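Local coordinates for probable oxidoreductase (Pseudomonas aeruginosa, PDB 4B7C), which is a probable NADP-dependent oxidoreductase of the medium-chain dehydrogenase/reductase family, whose substrate is not established, at residues H87-L100 against P110-L123. Numbering follows the deposited sequence.
Sequences HPGFQAGDYVNGAL and PKGFYKVDPSRAPL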
loop_
_atom_site.group_PDB
_atom_site.type_symbol
_atom_site.label_atom_id
_atom_site.label_comp_id
_atom_site.label_asym_id
_atom_site.label_seq_id
_atom_site.Cartn_x
_atom_site.Cartn_y
_atom_site.Cartn_z
ATOM N N HIS B 87 17.607 26.762 28.554
ATOM C CA HIS B 87 17.329 25.339 28.395
ATOM C C HIS B 87 18.637 24.597 28.544
ATOM O O HIS B 87 19.605 24.919 27.858
ATOM C CB HIS B 87 16.721 25.076 27.017
ATOM C CG HIS B 87 16.171 23.679 26.838
ATOM N ND1 HIS B 87 16.959 22.600 26.773
ATOM C CD2 HIS B 87 14.868 23.217 26.694
ATOM C CE1 HIS B 87 16.211 21.502 26.606
ATOM N NE2 HIS B 87 14.927 21.882 26.554
ATOM N N PRO B 88 18.686 23.597 29.437
ATOM C CA PRO B 88 19.959 22.892 29.742
ATOM C C PRO B 88 20.575 22.101 28.579
ATOM O O PRO B 88 21.751 21.783 28.610
ATOM C CB PRO B 88 19.590 21.936 30.876
ATOM C CG PRO B 88 18.110 21.926 30.963
ATOM C CD PRO B 88 17.535 23.046 30.171
ATOM N N GLY B 89 19.788 21.831 27.545
ATOM C CA GLY B 89 20.276 21.124 26.356
ATOM C C GLY B 89 21.039 21.969 25.350
ATOM O O GLY B 89 21.641 21.445 24.411
ATOM N N PHE B 90 21.013 23.281 25.537
ATOM C CA PHE B 90 21.569 24.211 24.556
ATOM C C PHE B 90 22.326 25.349 25.225
ATOM O O PHE B 90 21.949 25.832 26.286
ATOM C CB PHE B 90 20.459 24.789 23.653
ATOM C CG PHE B 90 19.700 23.740 22.903
ATOM C CD1 PHE B 90 20.127 23.305 21.664
ATOM C CD2 PHE B 90 18.571 23.171 23.464
ATOM C CE1 PHE B 90 19.461 22.298 20.991
ATOM C CE2 PHE B 90 17.889 22.176 22.800
ATOM C CZ PHE B 90 18.329 21.741 21.561
ATOM N N GLN B 91 23.359 25.823 24.545
ATOM C CA GLN B 91 24.121 26.981 25.032
ATOM C C GLN B 91 24.256 28.028 23.924
ATOM O O GLN B 91 24.230 27.717 22.718
ATOM C CB GLN B 91 25.482 26.587 25.687
ATOM C CG GLN B 91 26.522 26.045 24.739
ATOM C CD GLN B 91 27.879 25.766 25.386
ATOM O OE1 GLN B 91 27.965 25.141 26.436
ATOM N NE2 GLN B 91 28.950 26.205 24.726
ATOM N N ALA B 92 24.420 29.272 24.350
ATOM C CA ALA B 92 24.745 30.370 23.462
ATOM C C ALA B 92 25.951 29.989 22.586
ATOM O O ALA B 92 26.955 29.462 23.073
ATOM C CB ALA B 92 25.031 31.623 24.280
ATOM N N GLY B 93 25.837 30.235 21.283
ATOM C CA GLY B 93 26.902 29.888 20.331
ATOM C C GLY B 93 26.670 28.585 19.589
ATOM O O GLY B 93 27.268 28.358 18.529
ATOM N N ASP B 94 25.803 27.731 20.137
ATOM C CA ASP B 94 25.375 26.515 19.432
ATOM C C ASP B 94 24.662 26.894 18.144
ATOM O O ASP B 94 23.898 27.859 18.108
ATOM C CB ASP B 94 24.406 25.663 20.266
ATOM C CG ASP B 94 25.083 24.937 21.420
ATOM O OD1 ASP B 94 26.330 24.894 21.465
ATOM O OD2 ASP B 94 24.347 24.411 22.286
ATOM N N TYR B 95 24.903 26.112 17.100
ATOM C CA TYR B 95 24.077 26.150 15.908
ATOM C C TYR B 95 23.100 24.988 15.967
ATOM O O TYR B 95 23.469 23.861 16.295
ATOM C CB TYR B 95 24.902 26.082 14.625
ATOM C CG TYR B 95 25.619 27.372 14.340
ATOM C CD1 TYR B 95 26.830 27.668 14.972
ATOM C CD2 TYR B 95 25.084 28.319 13.471
ATOM C CE1 TYR B 95 27.502 28.859 14.730
ATOM C CE2 TYR B 95 25.744 29.510 13.225
ATOM C CZ TYR B 95 26.952 29.774 13.860
ATOM O OH TYR B 95 27.615 30.954 13.614
ATOM N N VAL B 96 21.848 25.282 15.632
ATOM C CA VAL B 96 20.780 24.305 15.724
ATOM C C VAL B 96 19.964 24.195 14.435
ATOM O O VAL B 96 19.860 25.152 13.662
ATOM C CB VAL B 96 19.808 24.613 16.895
ATOM C CG1 VAL B 96 20.507 24.494 18.225
ATOM C CG2 VAL B 96 19.161 26.001 16.758
ATOM N N ASN B 97 19.406 23.004 14.231
ATOM C CA ASN B 97 18.399 22.724 13.206
ATOM C C ASN B 97 17.073 22.532 13.911
ATOM O O ASN B 97 16.990 21.856 14.928
ATOM C CB ASN B 97 18.754 21.456 12.420
ATOM C CG ASN B 97 17.686 21.055 11.404
ATOM O OD1 ASN B 97 16.544 20.757 11.765
ATOM N ND2 ASN B 97 18.066 21.008 10.136
ATOM N N GLY B 98 16.028 23.145 13.391
ATOM C CA GLY B 98 14.693 23.027 13.999
ATOM C C GLY B 98 13.642 23.793 13.230
ATOM O O GLY B 98 13.930 24.389 12.185
ATOM N N ALA B 99 12.411 23.750 13.733
ATOM C CA ALA B 99 11.303 24.486 13.137
ATOM C C ALA B 99 11.434 25.929 13.579
ATOM O O ALA B 99 10.834 26.344 14.565
ATOM C CB ALA B 99 9.947 23.894 13.574
ATOM N N LEU B 100 12.233 26.692 12.848
ATOM C CA LEU B 100 12.572 28.072 13.244
ATOM C C LEU B 100 11.551 29.113 12.786
ATOM O O LEU B 100 11.516 30.232 13.297
ATOM C CB LEU B 100 13.956 28.453 12.701
ATOM C CG LEU B 100 15.129 27.605 13.228
ATOM C CD1 LEU B 100 16.468 28.088 12.668
ATOM C CD2 LEU B 100 15.151 27.568 14.754
ATOM N N PRO B 110 12.702 24.382 22.329
ATOM C CA PRO B 110 13.425 23.759 21.210
ATOM C C PRO B 110 13.000 22.322 20.955
ATOM O O PRO B 110 13.834 21.418 20.827
ATOM C CB PRO B 110 14.882 23.826 21.660
ATOM C CG PRO B 110 14.790 23.680 23.127
ATOM C CD PRO B 110 13.518 24.382 23.551
ATOM N N LYS B 111 11.697 22.132 20.797
ATOM C CA LYS B 111 11.137 20.808 20.588
ATOM C C LYS B 111 11.531 20.254 19.214
ATOM O O LYS B 111 11.233 20.844 18.178
ATOM C CB LYS B 111 9.620 20.850 20.725
ATOM C CG LYS B 111 8.979 19.477 20.731
ATOM C CD LYS B 111 7.504 19.536 21.018
ATOM C CE LYS B 111 6.804 18.260 20.512
ATOM N NZ LYS B 111 7.042 17.109 21.430
ATOM N N GLY B 112 12.200 19.102 19.220
ATOM C CA GLY B 112 12.658 18.452 17.985
ATOM C C GLY B 112 13.922 19.087 17.401
ATOM O O GLY B 112 14.374 18.701 16.325
ATOM N N PHE B 113 14.497 20.047 18.120
ATOM C CA PHE B 113 15.720 20.719 17.672
ATOM C C PHE B 113 16.929 19.827 17.919
ATOM O O PHE B 113 16.957 19.075 18.885
ATOM C CB PHE B 113 15.954 22.031 18.423
ATOM C CG PHE B 113 15.072 23.174 17.996
ATOM C CD1 PHE B 113 13.736 22.977 17.680
ATOM C CD2 PHE B 113 15.578 24.468 17.955
ATOM C CE1 PHE B 113 12.928 24.042 17.321
ATOM C CE2 PHE B 113 14.772 25.542 17.590
ATOM C CZ PHE B 113 13.445 25.325 17.274
ATOM N N TYR B 114 17.917 19.901 17.038
ATOM C CA TYR B 114 19.210 19.262 17.283
ATOM C C TYR B 114 20.370 20.166 16.881
ATOM O O TYR B 114 20.257 21.015 15.995
ATOM C CB TYR B 114 19.310 17.893 16.609
ATOM C CG TYR B 114 19.150 17.870 15.111
ATOM C CD1 TYR B 114 17.894 17.757 14.514
ATOM C CD2 TYR B 114 20.261 17.928 14.285
ATOM C CE1 TYR B 114 17.780 17.720 13.128
ATOM C CE2 TYR B 114 20.153 17.889 12.907
ATOM C CZ TYR B 114 18.904 17.791 12.334
ATOM O OH TYR B 114 18.809 17.773 10.949
ATOM N N LYS B 115 21.480 20.001 17.580
ATOM C CA LYS B 115 22.684 20.780 17.310
ATOM C C LYS B 115 23.363 20.308 16.042
ATOM O O LYS B 115 23.365 19.129 15.773
ATOM C CB LYS B 115 23.677 20.677 18.473
ATOM C CG LYS B 115 23.120 21.163 19.805
ATOM C CD LYS B 115 24.202 21.279 20.870
ATOM C CE LYS B 115 23.593 21.248 22.276
ATOM N NZ LYS B 115 24.438 21.719 23.404
ATOM N N VAL B 116 23.928 21.238 15.282
ATOM C CA VAL B 116 24.722 20.926 14.065
ATOM C C VAL B 116 26.108 21.582 14.139
ATOM O O VAL B 116 26.265 22.620 14.785
ATOM C CB VAL B 116 24.007 21.349 12.750
ATOM C CG1 VAL B 116 22.728 20.523 12.536
ATOM C CG2 VAL B 116 23.677 22.830 12.745
ATOM N N ASP B 117 27.103 20.943 13.514
ATOM C CA ASP B 117 28.515 21.377 13.584
ATOM C C ASP B 117 28.934 22.097 12.297
ATOM O O ASP B 117 29.191 21.451 11.292
ATOM C CB ASP B 117 29.421 20.153 13.830
ATOM C CG ASP B 117 30.891 20.528 14.114
ATOM O OD1 ASP B 117 31.282 21.704 13.973
ATOM O OD2 ASP B 117 31.659 19.615 14.484
ATOM N N PRO B 118 29.016 23.431 12.334
ATOM C CA PRO B 118 29.373 24.198 11.146
ATOM C C PRO B 118 30.809 24.018 10.646
ATOM O O PRO B 118 31.114 24.435 9.547
ATOM C CB PRO B 118 29.130 25.652 11.555
ATOM C CG PRO B 118 28.893 25.650 13.011
ATOM C CD PRO B 118 28.924 24.265 13.546
ATOM N N SER B 119 31.669 23.384 11.427
ATOM C CA SER B 119 33.037 23.096 10.970
ATOM C C SER B 119 33.091 21.890 10.031
ATOM O O SER B 119 34.074 21.689 9.322
ATOM C CB SER B 119 33.959 22.852 12.167
ATOM O OG SER B 119 33.829 21.547 12.701
ATOM N N ARG B 120 32.042 21.074 10.053
ATOM C CA ARG B 120 32.021 19.800 9.310
ATOM C C ARG B 120 31.331 19.878 7.958
ATOM O O ARG B 120 31.500 19.003 7.107
ATOM C CB ARG B 120 31.380 18.701 10.168
ATOM C CG ARG B 120 32.273 18.255 11.345
ATOM C CD ARG B 120 32.295 16.746 11.584
ATOM N NE ARG B 120 32.394 16.356 12.985
ATOM C CZ ARG B 120 33.474 15.800 13.539
ATOM N NH1 ARG B 120 34.576 15.561 12.823
ATOM N NH2 ARG B 120 33.456 15.475 14.827
ATOM N N ALA B 121 30.558 20.929 7.757
ATOM C CA ALA B 121 29.847 21.091 6.515
ATOM C C ALA B 121 29.324 22.491 6.483
ATOM O O ALA B 121 29.097 23.071 7.528
ATOM C CB ALA B 121 28.686 20.102 6.427
ATOM N N PRO B 122 29.111 23.032 5.286
ATOM C CA PRO B 122 28.476 24.335 5.226
ATOM C C PRO B 122 27.071 24.322 5.856
ATOM O O PRO B 122 26.357 23.321 5.758
ATOM C CB PRO B 122 28.380 24.626 3.737
ATOM C CG PRO B 122 29.089 23.538 3.024
ATOM C CD PRO B 122 29.322 22.417 3.966
ATOM N N LEU B 123 26.720 25.424 6.506
ATOM C CA LEU B 123 25.472 25.541 7.255
ATOM C C LEU B 123 24.235 25.142 6.447
ATOM O O LEU B 123 23.421 24.399 6.957
ATOM C CB LEU B 123 25.285 26.949 7.812
ATOM C CG LEU B 123 25.848 27.234 9.205
ATOM C CD1 LEU B 123 25.335 28.593 9.676
ATOM C CD2 LEU B 123 25.373 26.162 10.185
HETATM O O HOH W 1 26.770 23.885 17.023
HETATM O O HOH W 2 14.987 19.421 13.663
#
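Asn97 and Tyr114 form the hydrogen-bonded antiparallel pair that ties strand 95-97 to strand 114-116. Asn97 N donates to Tyr114 O at 2.8 Å, nearly straight at 174°, and Tyr114 N returns a bond to Asn97 O; past the non-hydrogen-bonded pair Val96-Lys115, Val116 N donates to Tyr95 O. There the return link is a water between Tyr95 N and Val116 O.

The salt bridge illustrates how a loop is pinned to a strand. Extended Lys115 brings NZ within 2.9 Å of Asp94 OD2, which also accepts from Gln91 N; the donors reach OD2 from opposite faces of the carboxylate plane, which should restrict its rotation.

Tyr114 CG sits between backbone N and carbonyl carbon (chi1 60°), which folds the ring back over Asn97 CB, 3.9 Å from the centroid. The Phe113 ring has Gly98 CA over the centre of one face (CH-pi) and Pro110 CA toward the rim of the opposite face. Pro110 CG lies over one face of the His87 ring and touches Phe90 CE2. Past strand 114-116, Pro118 CG meets Tyr95 CD1 at 3.5 Å.

With strand 77-85 on the other side of strand 95-97, these segments belong to the GroES-like beta domain of medium-chain dehydrogenases/reductases.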